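Local coordinates for 5'-tyrosyl-DNA phosphodiesterase (Caenorhabditis elegans, PDB 4FVA), which belongs to the endonuclease/exonuclease/phosphatase family, with a DNase I-like fold, and holds a bound magnesium ion, at residues R32-A37 / L58-K63; Q51-R56 / Q78-I83; M104-Q109 / N124-S129. All blocks are in the same frame, centred on the assembly; numbering follows the deposited sequence.

How the interactions relate
From the N terminus, the chain enters helix 29-43, passes through strand 47-53 and reaches helix 59-62, which interaction 1 sets back against the first helix. Interaction 2 opens within that loop, at 51-56, and closes beyond it, at 78-83, so the two contacts cross along the sequence; L58 touches both V53 and Y80 and joins them in space. Interaction 3 follows in series and closes the hairpin of strands 107-115 and 118-126. Interactions 2 and 3 meet through Y79 with R106 and T81 with Q109, tying the six-strand sheet to the other one, while interaction 1 holds two helices together beside the first sheet.

Interaction 1: R32-A37 / L58-K63; sequences RMKAVA and LAPIDK
P60 and I61 supply nearly all that the short helix 59-62 offers to helix 29-43, and they illustrate how two helices can meet by van der Waals packing without a hydrogen bond between them, for none crosses between 32-37 and 58-63. The apolar contacts between side chains form two groups. In the first, the pyrrolidine ring of P60 faces the helix with its CG and CB. Its CG lies 3.7 Å from CG of K34, so the aliphatic root of the lysine leans on the ring while the rest of the chain runs on, extended, toward the exposed amine. The same CG of P60 is 4.1 Å from CB of M33, whose chain bends away beyond that point. In the second group, I61 reaches across with its longer branch: CG1 stands anti to its own carbonyl carbon (chi1 -52°) and a further bend at chi2 (-59°) brings CD1 to 3.8 Å from CG1 of V36.

A second kind of contact sets carbon against backbone oxygen. The carbonyl O of M33, which accepts the helical bond from A37 N at 2.9 Å, is approached by CD1 of I61 at 3.7 Å and by CB of P60 at 3.8 Å. The roles are exchanged at A37, whose methyl CB comes to 3.4 Å from the carbonyl O of P60. The short side chain of A37 is consistent with this close approach of the two backbones.

Around this pair, I61 also packs on L50 and L58 on V53, both of strand 47-53, and M33 touches I21. R32 turns its guanidinium to the carbonyl oxygens of D22, D25, R27 and P244. Helix 29-43 is the connection of a beta-alpha-beta crossover between the parallel neighbours 13-20 and 47-53, and helix 59-62 packs beside it.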
loop_
_atom_site.group_PDB
_atom_site.type_symbol
_atom_site.label_atom_id
_atom_site.label_comp_id
_atom_site.label_asym_id
_atom_site.label_seq_id
_atom_site.Cartn_x
_atom_site.Cartn_y
_atom_site.Cartn_z
ATOM N N ARG A 32 -9.420 -6.819 15.202
ATOM C CA ARG A 32 -8.429 -6.025 14.479
ATOM C C ARG A 32 -8.953 -5.576 13.106
ATOM O O ARG A 32 -8.734 -4.432 12.699
ATOM C CB ARG A 32 -7.089 -6.775 14.356
ATOM C CG ARG A 32 -6.335 -6.975 15.696
ATOM C CD ARG A 32 -5.170 -7.983 15.584
ATOM N NE ARG A 32 -4.466 -7.773 14.337
ATOM C CZ ARG A 32 -4.229 -8.699 13.418
ATOM N NH1 ARG A 32 -4.560 -9.964 13.633
ATOM N NH2 ARG A 32 -3.614 -8.347 12.294
ATOM N N MET A 33 -9.654 -6.463 12.397
ATOM C CA MET A 33 -10.191 -6.073 11.086
ATOM C C MET A 33 -11.287 -5.007 11.240
ATOM O O MET A 33 -11.392 -4.100 10.424
ATOM C CB MET A 33 -10.710 -7.278 10.291
ATOM C CG MET A 33 -9.632 -8.304 9.899
ATOM S SD MET A 33 -8.244 -7.594 8.992
ATOM C CE MET A 33 -7.183 -7.142 10.353
ATOM N N LYS A 34 -12.097 -5.122 12.293
ATOM C CA LYS A 34 -13.066 -4.076 12.613
ATOM C C LYS A 34 -12.351 -2.756 12.877
ATOM O O LYS A 34 -12.821 -1.706 12.463
ATOM C CB LYS A 34 -13.915 -4.456 13.832
ATOM C CG LYS A 34 -14.920 -5.573 13.579
ATOM C CD LYS A 34 -15.680 -5.906 14.874
ATOM C CE LYS A 34 -16.734 -6.990 14.643
ATOM N NZ LYS A 34 -17.425 -7.406 15.904
ATOM N N ALA A 35 -11.231 -2.805 13.598
ATOM C CA ALA A 35 -10.441 -1.595 13.857
ATOM C C ALA A 35 -9.873 -1.020 12.560
ATOM O O ALA A 35 -9.849 0.207 12.364
ATOM C CB ALA A 35 -9.326 -1.869 14.872
ATOM N N VAL A 36 -9.389 -1.901 11.685
ATOM C CA VAL A 36 -8.906 -1.446 10.389
ATOM C C VAL A 36 -10.018 -0.695 9.640
ATOM O O VAL A 36 -9.810 0.413 9.162
ATOM C CB VAL A 36 -8.383 -2.615 9.513
ATOM C CG1 VAL A 36 -8.160 -2.138 8.071
ATOM C CG2 VAL A 36 -7.070 -3.185 10.091
ATOM N N ALA A 37 -11.196 -1.294 9.542
ATOM C CA ALA A 37 -12.283 -0.645 8.821
ATOM C C ALA A 37 -12.655 0.677 9.492
ATOM O O ALA A 37 -12.946 1.664 8.817
ATOM C CB ALA A 37 -13.491 -1.568 8.706
ATOM N N LEU A 58 -13.114 -11.461 7.062
ATOM C CA LEU A 58 -12.975 -10.384 6.092
ATOM C C LEU A 58 -14.174 -9.418 6.132
ATOM O O LEU A 58 -14.099 -8.286 5.632
ATOM C CB LEU A 58 -12.792 -10.987 4.699
ATOM C CG LEU A 58 -12.548 -10.032 3.535
ATOM C CD1 LEU A 58 -11.218 -9.297 3.699
ATOM C CD2 LEU A 58 -12.550 -10.830 2.248
ATOM N N ALA A 59 -15.267 -9.844 6.760
ATOM C CA ALA A 59 -16.521 -9.074 6.692
ATOM C C ALA A 59 -16.384 -7.566 6.930
ATOM O O ALA A 59 -16.878 -6.762 6.134
ATOM C CB ALA A 59 -17.570 -9.665 7.655
ATOM N N PRO A 60 -15.693 -7.174 8.015
ATOM C CA PRO A 60 -15.585 -5.736 8.310
ATOM C C PRO A 60 -14.919 -4.991 7.169
ATOM O O PRO A 60 -15.274 -3.850 6.903
ATOM C CB PRO A 60 -14.706 -5.694 9.570
ATOM C CG PRO A 60 -14.831 -7.099 10.175
ATOM C CD PRO A 60 -14.965 -8.006 8.986
ATOM N N ILE A 61 -13.977 -5.644 6.499
ATOM C CA ILE A 61 -13.339 -5.064 5.335
ATOM C C ILE A 61 -14.293 -5.041 4.139
ATOM O O ILE A 61 -14.456 -4.016 3.466
ATOM C CB ILE A 61 -12.050 -5.818 4.964
ATOM C CG1 ILE A 61 -11.141 -5.951 6.193
ATOM C CG2 ILE A 61 -11.348 -5.131 3.818
ATOM C CD1 ILE A 61 -10.732 -4.626 6.789
ATOM N N ASP A 62 -14.906 -6.188 3.870
ATOM C CA ASP A 62 -15.835 -6.322 2.758
ATOM C C ASP A 62 -16.988 -5.334 2.871
ATOM O O ASP A 62 -17.524 -4.892 1.862
ATOM C CB ASP A 62 -16.362 -7.759 2.670
ATOM C CG ASP A 62 -16.494 -8.257 1.236
ATOM O OD1 ASP A 62 -15.707 -7.818 0.358
ATOM O OD2 ASP A 62 -17.383 -9.105 0.992
ATOM N N LYS A 63 -17.374 -4.999 4.101
ATOM C CA LYS A 63 -18.450 -4.034 4.318
ATOM C C LYS A 63 -18.086 -2.623 3.856
ATOM O O LYS A 63 -18.966 -1.773 3.733
ATOM C CB LYS A 63 -18.886 -4.011 5.784
ATOM C CG LYS A 63 -19.757 -5.207 6.196
ATOM C CD LYS A 63 -19.982 -5.227 7.705
ATOM C CE LYS A 63 -20.637 -6.524 8.165
ATOM N NZ LYS A 63 -20.714 -6.588 9.654
#

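Interaction 2: Q51-R56 / Q78-I83; sequences QEVVDR and QYYTAI. With MG (magnesium ion), chain F.
Y80 shares a sheet face with V53, and its side chain can be followed atom by atom over the backbone opposite. From CB, the ring leaves in the crowded position between the backbone N and carbonyl carbon (chi1 44°), which lays one face over the carbonyl O of V53, 3.5 Å above the ring plane. That same oxygen accepts Y80 N at 2.9 Å. Further out, CE1 meets CG1 of V53 at 3.6 Å, while CE2 comes to 3.3 Å from OD1 of D55. At the tip, OH donates to D55 OD1 at 2.6 Å, approaching on the anti side, 27° out of the carboxylate plane; G76 N adds a weak bond to OD1.

V53 N returns a bond to Y80 O at 2.9 Å, and E52 and V53 together face Y80 as a G1 beta bulge. At this bulge the chain turns a corner, and E52 points away from 78-83; its OE1 binds magnesium at 2.6 Å beside D22, and its OE2 is hydrogen-bonded by N20. CG of E52 lies 3.8 Å from CD2 of Y79.

Strand 80-86 runs antiparallel between 47-53 and 68-72, with L58 against V53 and Y80, and T81 and I83 pack on strand 118-126 of the other sheet.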
loop_
_atom_site.group_PDB
_atom_site.type_symbol
_atom_site.label_atom_id
_atom_site.label_comp_id
_atom_site.label_asym_id
_atom_site.label_seq_id
_atom_site.Cartn_x
_atom_site.Cartn_y
_atom_site.Cartn_z
ATOM N N GLN A 51 -2.457 -5.114 1.952
ATOM C CA GLN A 51 -1.693 -6.338 1.758
ATOM C C GLN A 51 -1.936 -7.304 2.923
ATOM O O GLN A 51 -2.356 -6.887 4.011
ATOM C CB GLN A 51 -0.192 -6.036 1.614
ATOM C CG GLN A 51 0.150 -4.951 0.610
ATOM C CD GLN A 51 0.101 -3.549 1.193
ATOM O OE1 GLN A 51 0.433 -3.343 2.368
ATOM N NE2 GLN A 51 -0.313 -2.568 0.365
ATOM N N GLU A 52 -1.639 -8.584 2.705
ATOM C CA GLU A 52 -1.916 -9.631 3.691
ATOM C C GLU A 52 -3.367 -9.622 4.149
ATOM O O GLU A 52 -3.653 -9.721 5.340
ATOM C CB GLU A 52 -0.972 -9.541 4.902
ATOM C CG GLU A 52 0.331 -10.284 4.677
ATOM C CD GLU A 52 1.145 -10.447 5.929
ATOM O OE1 GLU A 52 0.602 -10.940 6.957
ATOM O OE2 GLU A 52 2.333 -10.056 5.882
ATOM N N VAL A 53 -4.277 -9.511 3.191
ATOM C CA VAL A 53 -5.701 -9.685 3.436
ATOM C C VAL A 53 -5.952 -11.190 3.407
ATOM O O VAL A 53 -5.380 -11.881 2.562
ATOM C CB VAL A 53 -6.520 -9.002 2.345
ATOM C CG1 VAL A 53 -8.009 -9.096 2.657
ATOM C CG2 VAL A 53 -6.080 -7.533 2.201
ATOM N N VAL A 54 -6.797 -11.691 4.312
ATOM C CA VAL A 54 -7.188 -13.108 4.343
ATOM C C VAL A 54 -8.704 -13.277 4.275
ATOM O O VAL A 54 -9.451 -12.337 4.544
ATOM C CB VAL A 54 -6.632 -13.830 5.601
ATOM C CG1 VAL A 54 -5.105 -13.781 5.628
ATOM C CG2 VAL A 54 -7.216 -13.207 6.882
ATOM N N ASP A 55 -9.160 -14.467 3.891
ATOM C CA ASP A 55 -10.599 -14.719 3.770
ATOM C C ASP A 55 -11.284 -14.678 5.127
ATOM O O ASP A 55 -12.406 -14.190 5.262
ATOM C CB ASP A 55 -10.856 -16.066 3.099
ATOM C CG ASP A 55 -10.444 -16.082 1.640
ATOM O OD1 ASP A 55 -10.448 -15.014 0.987
ATOM O OD2 ASP A 55 -10.067 -17.167 1.156
ATOM N N ARG A 56 -10.602 -15.213 6.130
ATOM C CA ARG A 56 -11.172 -15.311 7.468
ATOM C C ARG A 56 -11.407 -13.949 8.109
ATOM O O ARG A 56 -10.487 -13.122 8.209
ATOM C CB ARG A 56 -10.268 -16.159 8.361
ATOM C CG ARG A 56 -10.726 -16.248 9.814
ATOM C CD ARG A 56 -9.711 -17.032 10.638
ATOM N NE ARG A 56 -9.757 -16.648 12.048
ATOM C CZ ARG A 56 -8.693 -16.633 12.844
ATOM N NH1 ARG A 56 -7.506 -16.991 12.368
ATOM N NH2 ARG A 56 -8.812 -16.256 14.110
ATOM N N GLN A 78 -4.240 -18.162 0.189
ATOM C CA GLN A 78 -3.931 -18.037 1.633
ATOM C C GLN A 78 -3.974 -16.572 2.109
ATOM O O GLN A 78 -4.520 -16.259 3.175
ATOM C CB GLN A 78 -2.569 -18.653 1.948
ATOM C CG GLN A 78 -2.231 -18.697 3.445
ATOM C CD GLN A 78 -0.764 -18.990 3.698
ATOM O OE1 GLN A 78 -0.016 -19.295 2.768
ATOM N NE2 GLN A 78 -0.333 -18.864 4.954
ATOM N N TYR A 79 -3.344 -15.684 1.341
ATOM C CA TYR A 79 -3.444 -14.241 1.582
ATOM C C TYR A 79 -3.225 -13.485 0.274
ATOM O O TYR A 79 -2.710 -14.048 -0.695
ATOM C CB TYR A 79 -2.480 -13.791 2.689
ATOM C CG TYR A 79 -1.027 -14.072 2.399
ATOM C CD1 TYR A 79 -0.532 -15.368 2.430
ATOM C CD2 TYR A 79 -0.146 -13.034 2.123
ATOM C CE1 TYR A 79 0.812 -15.627 2.176
ATOM C CE2 TYR A 79 1.190 -13.278 1.860
ATOM C CZ TYR A 79 1.665 -14.580 1.892
ATOM O OH TYR A 79 3.005 -14.820 1.646
ATOM N N TYR A 80 -3.653 -12.229 0.216
ATOM C CA TYR A 80 -3.677 -11.522 -1.061
ATOM C C TYR A 80 -3.758 -10.014 -0.810
ATOM O O TYR A 80 -3.679 -9.567 0.345
ATOM C CB TYR A 80 -4.858 -12.022 -1.916
ATOM C CG TYR A 80 -6.162 -12.165 -1.135
ATOM C CD1 TYR A 80 -7.053 -11.100 -1.022
ATOM C CD2 TYR A 80 -6.491 -13.363 -0.506
ATOM C CE1 TYR A 80 -8.239 -11.221 -0.286
ATOM C CE2 TYR A 80 -7.675 -13.498 0.215
ATOM C CZ TYR A 80 -8.538 -12.428 0.327
ATOM O OH TYR A 80 -9.713 -12.565 1.051
ATOM N N THR A 81 -3.843 -9.227 -1.875
ATOM C CA THR A 81 -3.904 -7.783 -1.701
ATOM C C THR A 81 -5.256 -7.235 -2.149
ATOM O O THR A 81 -6.059 -7.954 -2.747
ATOM C CB THR A 81 -2.771 -7.068 -2.453
ATOM O OG1 THR A 81 -2.906 -7.306 -3.857
ATOM C CG2 THR A 81 -1.416 -7.595 -1.982
ATOM N N ALA A 82 -5.511 -5.966 -1.862
ATOM C CA ALA A 82 -6.744 -5.343 -2.319
ATOM C C ALA A 82 -6.476 -3.890 -2.690
ATOM O O ALA A 82 -5.600 -3.238 -2.107
ATOM C CB ALA A 82 -7.832 -5.438 -1.248
ATOM N N ILE A 83 -7.247 -3.387 -3.651
ATOM C CA ILE A 83 -7.249 -1.965 -3.954
ATOM C C ILE A 83 -8.691 -1.501 -3.830
ATOM O O ILE A 83 -9.588 -2.086 -4.457
ATOM C CB ILE A 83 -6.712 -1.684 -5.382
ATOM C CG1 ILE A 83 -5.279 -2.230 -5.531
ATOM C CG2 ILE A 83 -6.762 -0.167 -5.709
ATOM C CD1 ILE A 83 -4.687 -2.028 -6.915
HETATM MG MG MG F . 1.957 -10.736 9.124
HETATM O O HOH W 1 -7.626 -16.534 3.042
HETATM O O HOH W 2 2.261 -12.949 10.362
HETATM O O HOH W 3 1.973 -8.254 8.815
#

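Interaction 3: M104-Q109 / N124-S129; sequences MYRTLQ and NTHLES
OG of S129 is gripped by the guanidinium of R106, NH2 donating at 2.8 Å and NH1 more weakly at 3.2 Å, and it also bonds a malonate ion. The contact lies at the open end of a beta hairpin, strands 107-115 and 118-126, just where the paired strands give way to loops.

R106 is a compact example of an arginine used on its face and its edge at once. Bent at chi2 (-55°), the chain folds its flat end over the imidazole of H126, with centres 3.7 Å apart and planes 19° from parallel; NH1 sits above the middle of the ring. In its own plane, NH1 donates to the carbonyl O of H126 at 3.0 Å, though it arrives 65° out of that carbonyl's plane. NE has a weak bond to M104 O, and NH2 a further partner in Y79 OH. Held by its stack and by these edge bonds, the guanidinium is fixed in rotation and keeps the imidazole covered on one face. NE2 of H126 bonds the same malonate oxygen as S129.

Farther along the strands, Q109 and N124 form a hydrogen-bonded antiparallel pair, Q109 N to N124 O and N124 N to Q109 O both spanning 2.9 Å. Their side chains run side by side to separate partners, OE1 of Q109 to T81 and OD1 of N124 to Q51. Two waters bridge the strands between this pair and the stack: one accepts from T107 N and H126 N; the other donates to T107 O and N124 O and accepts from OG1 of T107.

E128 bends back to M104, its carboxylate held by S102 and G103, and OE2 stops 3.4 Å from CG of M104. At T125, the hydroxyl OG1 reaches across and donates to T107 O at 2.8 Å, from above the carbonyl plane.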
loop_
_atom_site.group_PDB
_atom_site.type_symbol
_atom_site.label_atom_id
_atom_site.label_comp_id
_atom_site.label_asym_id
_atom_site.label_seq_id
_atom_site.Cartn_x
_atom_site.Cartn_y
_atom_site.Cartn_z
ATOM N N MET A 104 5.752 -17.095 -2.709
ATOM C CA MET A 104 4.782 -16.600 -1.731
ATOM C C MET A 104 3.499 -16.010 -2.362
ATOM O O MET A 104 2.810 -15.174 -1.753
ATOM C CB MET A 104 5.473 -15.581 -0.814
ATOM C CG MET A 104 6.660 -16.154 -0.050
ATOM S SD MET A 104 7.502 -14.916 0.967
ATOM C CE MET A 104 9.042 -15.772 1.327
ATOM N N TYR A 105 3.188 -16.468 -3.575
ATOM C CA TYR A 105 1.992 -16.067 -4.330
ATOM C C TYR A 105 1.916 -14.554 -4.520
ATOM O O TYR A 105 0.811 -13.995 -4.588
ATOM C CB TYR A 105 0.692 -16.519 -3.648
ATOM C CG TYR A 105 0.740 -17.886 -3.012
ATOM C CD1 TYR A 105 0.915 -19.037 -3.774
ATOM C CD2 TYR A 105 0.579 -18.025 -1.638
ATOM C CE1 TYR A 105 0.952 -20.290 -3.175
ATOM C CE2 TYR A 105 0.616 -19.267 -1.028
ATOM C CZ TYR A 105 0.799 -20.396 -1.798
ATOM O OH TYR A 105 0.830 -21.631 -1.184
ATOM N N ARG A 106 3.068 -13.890 -4.585
ATOM C CA ARG A 106 3.081 -12.435 -4.654
ATOM C C ARG A 106 2.804 -11.953 -6.066
ATOM O O ARG A 106 3.183 -12.611 -7.052
ATOM C CB ARG A 106 4.401 -11.877 -4.111
ATOM C CG ARG A 106 4.717 -12.341 -2.685
ATOM C CD ARG A 106 3.583 -12.019 -1.689
ATOM N NE ARG A 106 3.836 -12.638 -0.382
ATOM C CZ ARG A 106 4.664 -12.132 0.526
ATOM N NH1 ARG A 106 5.298 -10.994 0.264
ATOM N NH2 ARG A 106 4.858 -12.752 1.692
ATOM N N THR A 107 2.170 -10.781 -6.159
ATOM C CA THR A 107 1.629 -10.292 -7.408
ATOM C C THR A 107 1.827 -8.788 -7.524
ATOM O O THR A 107 2.015 -8.085 -6.522
ATOM C CB THR A 107 0.103 -10.554 -7.476
ATOM O OG1 THR A 107 -0.524 -9.942 -6.331
ATOM C CG2 THR A 107 -0.204 -12.065 -7.463
ATOM N N LEU A 108 1.745 -8.290 -8.748
ATOM C CA LEU A 108 1.622 -6.852 -8.955
ATOM C C LEU A 108 0.191 -6.649 -9.389
ATOM O O LEU A 108 -0.211 -7.092 -10.471
ATOM C CB LEU A 108 2.593 -6.368 -10.030
ATOM C CG LEU A 108 2.572 -4.878 -10.365
ATOM C CD1 LEU A 108 2.792 -4.073 -9.104
ATOM C CD2 LEU A 108 3.673 -4.573 -11.381
ATOM N N GLN A 109 -0.584 -6.004 -8.524
ATOM C CA GLN A 109 -2.006 -5.770 -8.777
ATOM C C GLN A 109 -2.166 -4.387 -9.387
ATOM O O GLN A 109 -1.788 -3.387 -8.770
ATOM C CB GLN A 109 -2.812 -5.872 -7.475
ATOM C CG GLN A 109 -4.326 -5.651 -7.647
ATOM C CD GLN A 109 -5.070 -5.704 -6.334
ATOM O OE1 GLN A 109 -4.477 -5.479 -5.273
ATOM N NE2 GLN A 109 -6.378 -5.989 -6.389
ATOM N N ASN A 124 -0.269 -2.026 -6.761
ATOM C CA ASN A 124 -0.163 -2.457 -5.375
ATOM C C ASN A 124 0.535 -3.808 -5.309
ATOM O O ASN A 124 0.163 -4.749 -6.038
ATOM C CB ASN A 124 -1.577 -2.547 -4.769
ATOM C CG ASN A 124 -1.579 -2.944 -3.300
ATOM O OD1 ASN A 124 -0.587 -2.772 -2.594
ATOM N ND2 ASN A 124 -2.713 -3.487 -2.829
ATOM N N THR A 125 1.530 -3.920 -4.433
ATOM C CA THR A 125 2.267 -5.165 -4.321
ATOM C C THR A 125 2.696 -5.437 -2.898
ATOM O O THR A 125 2.704 -4.549 -2.057
ATOM C CB THR A 125 3.510 -5.209 -5.246
ATOM O OG1 THR A 125 4.019 -6.550 -5.303
ATOM C CG2 THR A 125 4.604 -4.270 -4.715
ATOM N N HIS A 126 3.032 -6.691 -2.644
ATOM C CA HIS A 126 3.611 -7.110 -1.382
ATOM C C HIS A 126 4.857 -7.905 -1.756
ATOM O O HIS A 126 4.753 -9.095 -2.046
ATOM C CB HIS A 126 2.617 -8.006 -0.638
ATOM C CG HIS A 126 3.094 -8.471 0.705
ATOM N ND1 HIS A 126 2.414 -9.409 1.448
ATOM C CD2 HIS A 126 4.196 -8.139 1.426
ATOM C CE1 HIS A 126 3.069 -9.633 2.579
ATOM N NE2 HIS A 126 4.149 -8.875 2.592
ATOM N N LEU A 127 6.027 -7.263 -1.767
ATOM C CA LEU A 127 7.225 -7.932 -2.294
ATOM C C LEU A 127 7.745 -9.046 -1.379
ATOM O O LEU A 127 7.466 -9.053 -0.175
ATOM C CB LEU A 127 8.334 -6.916 -2.592
ATOM C CG LEU A 127 7.949 -5.840 -3.617
ATOM C CD1 LEU A 127 9.172 -4.993 -4.010
ATOM C CD2 LEU A 127 7.277 -6.475 -4.836
ATOM N N GLU A 128 8.502 -9.985 -1.953
ATOM C CA GLU A 128 8.970 -11.154 -1.211
ATOM C C GLU A 128 9.505 -10.790 0.175
ATOM O O GLU A 128 10.213 -9.794 0.354
ATOM C CB GLU A 128 10.027 -11.927 -2.017
ATOM C CG GLU A 128 9.992 -13.451 -1.822
ATOM C CD GLU A 128 8.884 -14.138 -2.615
ATOM O OE1 GLU A 128 8.112 -13.449 -3.330
ATOM O OE2 GLU A 128 8.787 -15.381 -2.539
ATOM N N SER A 129 9.133 -11.597 1.162
ATOM C CA SER A 129 9.423 -11.323 2.571
ATOM C C SER A 129 10.765 -11.931 3.028
ATOM O O SER A 129 11.224 -12.939 2.468
ATOM C CB SER A 129 8.282 -11.867 3.439
ATOM O OG SER A 129 7.003 -11.425 2.983
HETATM O O HOH W 4 1.402 -9.202 -3.700
HETATM O O HOH W 5 -0.476 -7.473 -5.084
#